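Local atomic coordinates of septation protein imp2 (Schizosaccharomyces pombe, PDB entry 5C1F), a protein that is required for normal septation, where it takes part in disassembling the medial ring, and binds phospholipid membranes through the F-BAR domain described here. Residues N46-E49 with D50-K53; K163-E166 with K167-K171; R194-Y197 with A198-T201. All coordinates share one frame; numbering follows the deposited sequence.

Interaction 1: N46-E49 with D50-K53; sequences NIEE and DYAK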
# COMPACT_ATOMS: atom_id res chain seq x y z
N ASN A 46 1.56 -8.32 5.99
CA ASN A 46 1.74 -7.30 7.01
C ASN A 46 2.05 -5.94 6.39
O ASN A 46 1.61 -4.91 6.89
CB ASN A 46 2.84 -7.69 8.00
CG ASN A 46 2.34 -8.64 9.07
OD1 ASN A 46 1.16 -8.63 9.43
ND2 ASN A 46 3.24 -9.46 9.61
N ILE A 47 2.81 -5.96 5.30
CA ILE A 47 3.07 -4.75 4.53
C ILE A 47 1.76 -4.15 4.06
O ILE A 47 1.53 -2.94 4.18
CB ILE A 47 3.99 -5.03 3.32
CG1 ILE A 47 5.40 -5.40 3.79
CG2 ILE A 47 4.05 -3.82 2.40
CD1 ILE A 47 6.34 -5.79 2.68
N GLU A 48 0.88 -5.00 3.53
CA GLU A 48 -0.41 -4.54 3.03
C GLU A 48 -1.29 -4.01 4.16
O GLU A 48 -1.99 -3.01 3.99
CB GLU A 48 -1.13 -5.68 2.31
CG GLU A 48 -2.34 -5.22 1.49
CD GLU A 48 -1.93 -4.49 0.22
OE1 GLU A 48 -0.72 -4.43 -0.08
OE2 GLU A 48 -2.82 -3.98 -0.50
N GLU A 49 -1.25 -4.68 5.30
CA GLU A 49 -2.06 -4.28 6.45
C GLU A 49 -1.65 -2.91 6.97
O GLU A 49 -2.50 -2.04 7.18
CB GLU A 49 -1.95 -5.32 7.57
CG GLU A 49 -2.85 -5.05 8.76
CD GLU A 49 -2.73 -6.12 9.84
OE1 GLU A 49 -1.98 -7.09 9.64
OE2 GLU A 49 -3.40 -5.98 10.89
N ASP A 50 -0.35 -2.72 7.17
CA ASP A 50 0.20 -1.45 7.62
C ASP A 50 -0.18 -0.31 6.68
O ASP A 50 -0.55 0.78 7.11
CB ASP A 50 1.72 -1.55 7.74
CG ASP A 50 2.36 -0.25 8.20
OD1 ASP A 50 1.82 0.39 9.12
OD2 ASP A 50 3.41 0.13 7.63
N TYR A 51 -0.07 -0.59 5.38
CA TYR A 51 -0.48 0.32 4.32
C TYR A 51 -1.95 0.71 4.49
O TYR A 51 -2.30 1.89 4.50
CB TYR A 51 -0.23 -0.36 2.97
CG TYR A 51 -0.41 0.48 1.72
CD1 TYR A 51 0.27 1.69 1.56
CD2 TYR A 51 -1.21 0.04 0.68
CE1 TYR A 51 0.12 2.44 0.40
CE2 TYR A 51 -1.36 0.78 -0.48
CZ TYR A 51 -0.70 1.98 -0.62
OH TYR A 51 -0.86 2.71 -1.77
N ALA A 52 -2.80 -0.30 4.65
CA ALA A 52 -4.22 -0.09 4.87
C ALA A 52 -4.50 0.74 6.13
O ALA A 52 -5.29 1.68 6.10
CB ALA A 52 -4.94 -1.42 4.95
N LYS A 53 -3.84 0.38 7.23
CA LYS A 53 -4.06 1.08 8.50
C LYS A 53 -3.70 2.55 8.41
O LYS A 53 -4.45 3.42 8.86
CB LYS A 53 -3.26 0.42 9.62
CG LYS A 53 -3.76 -0.95 10.05
CD LYS A 53 -2.84 -1.54 11.11
CE LYS A 53 -3.36 -2.87 11.63
NZ LYS A 53 -2.46 -3.44 12.67
O HOH W 1 3.61 -0.72 4.28
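Glu49 and Lys53, one turn apart on helix 18-59, meet through a salt bridge in which Lys53 NZ lies 3.2 Å from Glu49 OE2, a weak hydrogen bond. The same oxygen is equally near the methylene Lys53 CE, so the carboxylate meets the lysine chain as well as its charge. Both chains are extended, but they start differently: Glu49 CG is anti to the backbone N (chi1 -175°), whereas Lys53 CG stands beside its own N (chi1 -71°), bringing the two ends together. Beneath them Lys53 N donates to Glu49 O at 2.8 Å, and Lys53 CG packs on that carbonyl oxygen at 3.3 Å. Glu49 OE1 accepts from Gln97 on helix 69-155, which helps to hold the carboxylate. On the buried side Tyr51 stacks on Tyr51 of the second subunit, and its hydroxyl is hydrogen-bonded to Glu48 OE1 of that subunit, reciprocally across the F-BAR dimer. Within the same chain Arg44 forms a salt bridge with Glu48 OE1 and His89 bonds to Glu48 OE2; with three partners this buried carboxylate is probably ionised, whereas the Glu49 bridge adds a weaker link at the edge of the helix packing, on the side of exposed Lys53.

Interaction 2: K163-E166 with K167-K171; sequences KELE and KNNAK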
# COMPACT_ATOMS: atom_id res chain seq x y z
N LYS A 163 44.97 -91.25 19.94
CA LYS A 163 43.80 -90.68 20.62
C LYS A 163 43.43 -89.30 20.08
O LYS A 163 42.33 -88.81 20.32
CB LYS A 163 44.04 -90.61 22.13
CG LYS A 163 44.12 -91.97 22.81
CD LYS A 163 44.20 -91.82 24.33
CE LYS A 163 44.25 -93.17 25.03
NZ LYS A 163 45.49 -93.93 24.70
N GLU A 164 44.36 -88.68 19.36
CA GLU A 164 44.11 -87.35 18.81
C GLU A 164 43.44 -87.47 17.44
O GLU A 164 42.78 -86.54 16.97
CB GLU A 164 45.41 -86.56 18.71
CG GLU A 164 45.22 -85.06 18.52
CD GLU A 164 44.57 -84.39 19.72
OE1 GLU A 164 44.67 -84.92 20.85
OE2 GLU A 164 43.94 -83.32 19.54
N LEU A 165 43.61 -88.63 16.80
CA LEU A 165 42.92 -88.90 15.54
C LEU A 165 41.46 -89.22 15.80
O LEU A 165 40.58 -88.78 15.07
CB LEU A 165 43.59 -90.05 14.79
CG LEU A 165 42.88 -90.56 13.52
CD1 LEU A 165 42.75 -89.46 12.48
CD2 LEU A 165 43.61 -91.77 12.94
N GLU A 166 41.20 -90.00 16.85
CA GLU A 166 39.84 -90.38 17.20
C GLU A 166 39.07 -89.19 17.78
O GLU A 166 37.87 -89.05 17.55
CB GLU A 166 39.84 -91.56 18.19
CG GLU A 166 40.38 -91.24 19.58
CD GLU A 166 40.49 -92.47 20.46
OE1 GLU A 166 40.84 -93.55 19.94
OE2 GLU A 166 40.23 -92.35 21.68
N LYS A 167 39.78 -88.34 18.51
CA LYS A 167 39.20 -87.11 19.04
C LYS A 167 38.83 -86.18 17.89
O LYS A 167 37.82 -85.48 17.93
CB LYS A 167 40.18 -86.42 20.00
CG LYS A 167 39.72 -85.06 20.51
CD LYS A 167 38.51 -85.18 21.42
CE LYS A 167 38.09 -83.82 21.95
NZ LYS A 167 36.95 -83.91 22.91
N ASN A 168 39.66 -86.20 16.85
CA ASN A 168 39.41 -85.44 15.64
C ASN A 168 38.20 -85.97 14.89
O ASN A 168 37.37 -85.21 14.41
CB ASN A 168 40.65 -85.45 14.74
CG ASN A 168 40.40 -84.82 13.39
OD1 ASN A 168 40.49 -83.60 13.24
ND2 ASN A 168 40.11 -85.64 12.39
N ASN A 169 38.11 -87.29 14.79
CA ASN A 169 36.99 -87.93 14.10
C ASN A 169 35.69 -87.77 14.87
O ASN A 169 34.60 -87.79 14.29
CB ASN A 169 37.30 -89.41 13.85
CG ASN A 169 38.42 -89.61 12.84
OD1 ASN A 169 38.76 -88.70 12.09
ND2 ASN A 169 38.98 -90.81 12.82
N ALA A 170 35.80 -87.61 16.19
CA ALA A 170 34.64 -87.32 17.02
C ALA A 170 34.11 -85.92 16.72
O ALA A 170 32.91 -85.72 16.55
CB ALA A 170 34.98 -87.45 18.49
N LYS A 171 35.02 -84.95 16.64
CA LYS A 171 34.67 -83.58 16.29
C LYS A 171 34.08 -83.52 14.88
O LYS A 171 33.13 -82.78 14.63
CB LYS A 171 35.89 -82.66 16.36
CG LYS A 171 36.49 -82.50 17.75
CD LYS A 171 37.85 -81.83 17.67
CE LYS A 171 38.47 -81.67 19.04
NZ LYS A 171 39.76 -80.92 19.01
O HOH W 2 41.55 -83.36 17.93
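Leu165 O sits over one face of the Asn169 carboxamide, 3.2 Å from Asn169 CG, and the leucine branch comes in obliquely from the same side, with Asn169 ND2 4.0 Å from Leu165 CG and Asn169 OD1 4.1 Å from Leu165 CD1. Both ends of the amide therefore touch the leucine. Asn169 CG stands beside its own backbone N (chi1 -68°), which folds the amide back over the preceding turn. This is an i to i+4 contact near the start of helix 162-252, one of the long helices of the F-BAR domain, far out toward the tip of the elongated chain.

The second amide, that of Asn168, gives a weak hydrogen bond from its ND2 to Asn169 OD1. Its stronger partner is Tyr153 O, at the end of helix 69-155, and Gln157 NE2 bonds to Asn169 OD1. The two asparagines thus join the start of this helix to the end of the previous one and to the loop between them, where Leu160 packs against Leu165 and Asn168.

The backbone is less regular at the first turn. Lys167 N approaches Lys163 O from 45° above the carbonyl plane, and Asn168 N meets Glu164 O from a similar elevation, so neither lies on a lone pair. One residue on, Asn169 N reaches Leu165 O at 2.9 Å with a smaller tilt.

On the exposed side Glu164 and Lys171 carry opposite charges, but Glu164 OE2 and Lys171 NZ are 4.8 Å apart. A water spans the interval, donating to the carboxylate and accepting from the ammonium group: its oxygen lies 2.9 Å from Glu164 OE2 and 3.2 Å from Lys171 NZ.

Interaction 3: R194-Y197 with A198-T201; sequences RDSY and ARWT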
# COMPACT_ATOMS: atom_id res chain seq x y z
N ARG A 194 13.00 -64.02 1.23
CA ARG A 194 12.34 -63.93 -0.07
C ARG A 194 10.96 -63.33 0.09
O ARG A 194 10.57 -62.45 -0.69
CB ARG A 194 12.24 -65.32 -0.73
CG ARG A 194 11.17 -65.40 -1.83
CD ARG A 194 11.21 -66.67 -2.64
NE ARG A 194 11.33 -67.89 -1.85
CZ ARG A 194 10.36 -68.39 -1.09
NH1 ARG A 194 9.19 -67.78 -0.98
NH2 ARG A 194 10.56 -69.51 -0.40
N ASP A 195 10.22 -63.80 1.09
CA ASP A 195 8.87 -63.31 1.33
C ASP A 195 8.90 -61.83 1.71
O ASP A 195 8.05 -61.05 1.29
CB ASP A 195 8.19 -64.13 2.43
CG ASP A 195 8.01 -65.58 2.05
OD1 ASP A 195 8.05 -65.89 0.84
OD2 ASP A 195 7.81 -66.42 2.96
N SER A 196 9.89 -61.46 2.52
CA SER A 196 10.02 -60.08 2.99
C SER A 196 10.34 -59.13 1.83
O SER A 196 9.80 -58.03 1.76
CB SER A 196 11.10 -60.00 4.07
OG SER A 196 11.13 -58.71 4.65
N TYR A 197 11.22 -59.57 0.93
CA TYR A 197 11.55 -58.80 -0.26
C TYR A 197 10.35 -58.65 -1.18
O TYR A 197 10.14 -57.59 -1.78
CB TYR A 197 12.70 -59.46 -1.02
CG TYR A 197 14.07 -58.95 -0.64
CD1 TYR A 197 14.54 -59.07 0.66
CD2 TYR A 197 14.91 -58.36 -1.59
CE1 TYR A 197 15.80 -58.61 1.01
CE2 TYR A 197 16.16 -57.90 -1.25
CZ TYR A 197 16.61 -58.03 0.05
OH TYR A 197 17.86 -57.57 0.40
N ALA A 198 9.56 -59.71 -1.30
CA ALA A 198 8.35 -59.68 -2.12
C ALA A 198 7.37 -58.67 -1.56
O ALA A 198 6.77 -57.89 -2.30
CB ALA A 198 7.72 -61.06 -2.19
N ARG A 199 7.21 -58.68 -0.24
CA ARG A 199 6.32 -57.74 0.43
C ARG A 199 6.87 -56.32 0.32
O ARG A 199 6.11 -55.36 0.17
CB ARG A 199 6.11 -58.13 1.89
CG ARG A 199 5.32 -59.41 2.09
CD ARG A 199 4.86 -59.56 3.53
NE ARG A 199 5.98 -59.56 4.46
CZ ARG A 199 6.58 -60.65 4.92
NH1 ARG A 199 6.17 -61.85 4.53
NH2 ARG A 199 7.60 -60.55 5.77
N TRP A 200 8.19 -56.20 0.40
CA TRP A 200 8.85 -54.90 0.30
C TRP A 200 8.65 -54.25 -1.06
O TRP A 200 8.36 -53.06 -1.16
CB TRP A 200 10.34 -55.04 0.59
CG TRP A 200 11.12 -53.85 0.15
CD1 TRP A 200 11.97 -53.77 -0.92
CD2 TRP A 200 11.10 -52.54 0.74
NE1 TRP A 200 12.49 -52.51 -1.02
CE2 TRP A 200 11.97 -51.73 -0.01
CE3 TRP A 200 10.44 -51.99 1.84
CZ2 TRP A 200 12.20 -50.39 0.30
CZ3 TRP A 200 10.66 -50.66 2.14
CH2 TRP A 200 11.53 -49.88 1.38
N THR A 201 8.82 -55.04 -2.12
CA THR A 201 8.65 -54.57 -3.49
C THR A 201 7.25 -54.00 -3.72
O THR A 201 7.09 -52.94 -4.32
CB THR A 201 8.93 -55.69 -4.51
OG1 THR A 201 10.32 -56.05 -4.46
CG2 THR A 201 8.58 -55.24 -5.92
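Between Arg194-Tyr197 and Ala198-Thr201 the backbone keeps a regular alpha-helical pattern of four successive i to i+4 hydrogen bonds, of which Trp200 N to Ser196 O is the shortest at 2.8 Å. Tyr197 O is gripped twice. Thr201 N donates to it at 2.9 Å and the hydroxyl Thr201 OG1 at 3.1 Å, the two donors arriving from opposite faces of the carbonyl plane. With OG1 placed beside its own backbone N (chi1 -67°), the threonine hydroxyl turns back to the preceding turn and uses its proton there.

Arg199 also folds back. Its chain bends at chi3 (-58°), bringing the guanidinium over the backbone: Asp195 O and Ser196 CA lie beneath one face, each 3.7 Å from its plane and offset toward the rim. Arg199 NH1 comes alongside Asp195 CB at 3.7 Å, while Arg199 NH2 lies over Ser196 CA and CB. The carboxylate of Asp195 does not join this packing, its OD2 staying 5.1 Å from Arg199 NH1.

This part of helix 162-252 packs against helix 69-155 in the helical bundle of the F-BAR domain, where Asp128 accepts from Ser196 OG and makes a weak, long ion pair with Arg199 NH2, so one carboxylate serves both residues. Lys129 makes cation-pi contacts with the rings of Tyr197 and Trp200, and the Trp200 ring meets that of Trp204 nearly in parallel. Trp13 packs on both Trp200 and Thr201, and Ile273 of the second subunit also touches Thr201.

Trp200 sets its CB 3.3 Å from Ser196 O, and its indole leads away from the preceding turn, while Tyr197 O lies at the edge of the ring.

From the N terminus the chain reaches interaction 1 first, on helix 18-59, then runs through helix 69-155 before helix 162-252 supplies interaction 2 near its start and interaction 3 about thirty residues later. Each joins consecutive residues of one helix, so none closes a loop; the three follow in series, without nesting or crossing. Helix 69-155 is their common neighbour, flanking interactions 1 and 3 and ending beside interaction 2. The centres of interactions 1 and 2 are about 95 Å apart, and the centre of interaction 3 lies about 58 Å from that of the first and about 45 Å from that of the second. Interactions 1 and 3 also touch the second subunit, whereas 163-171 belongs to the distal tip.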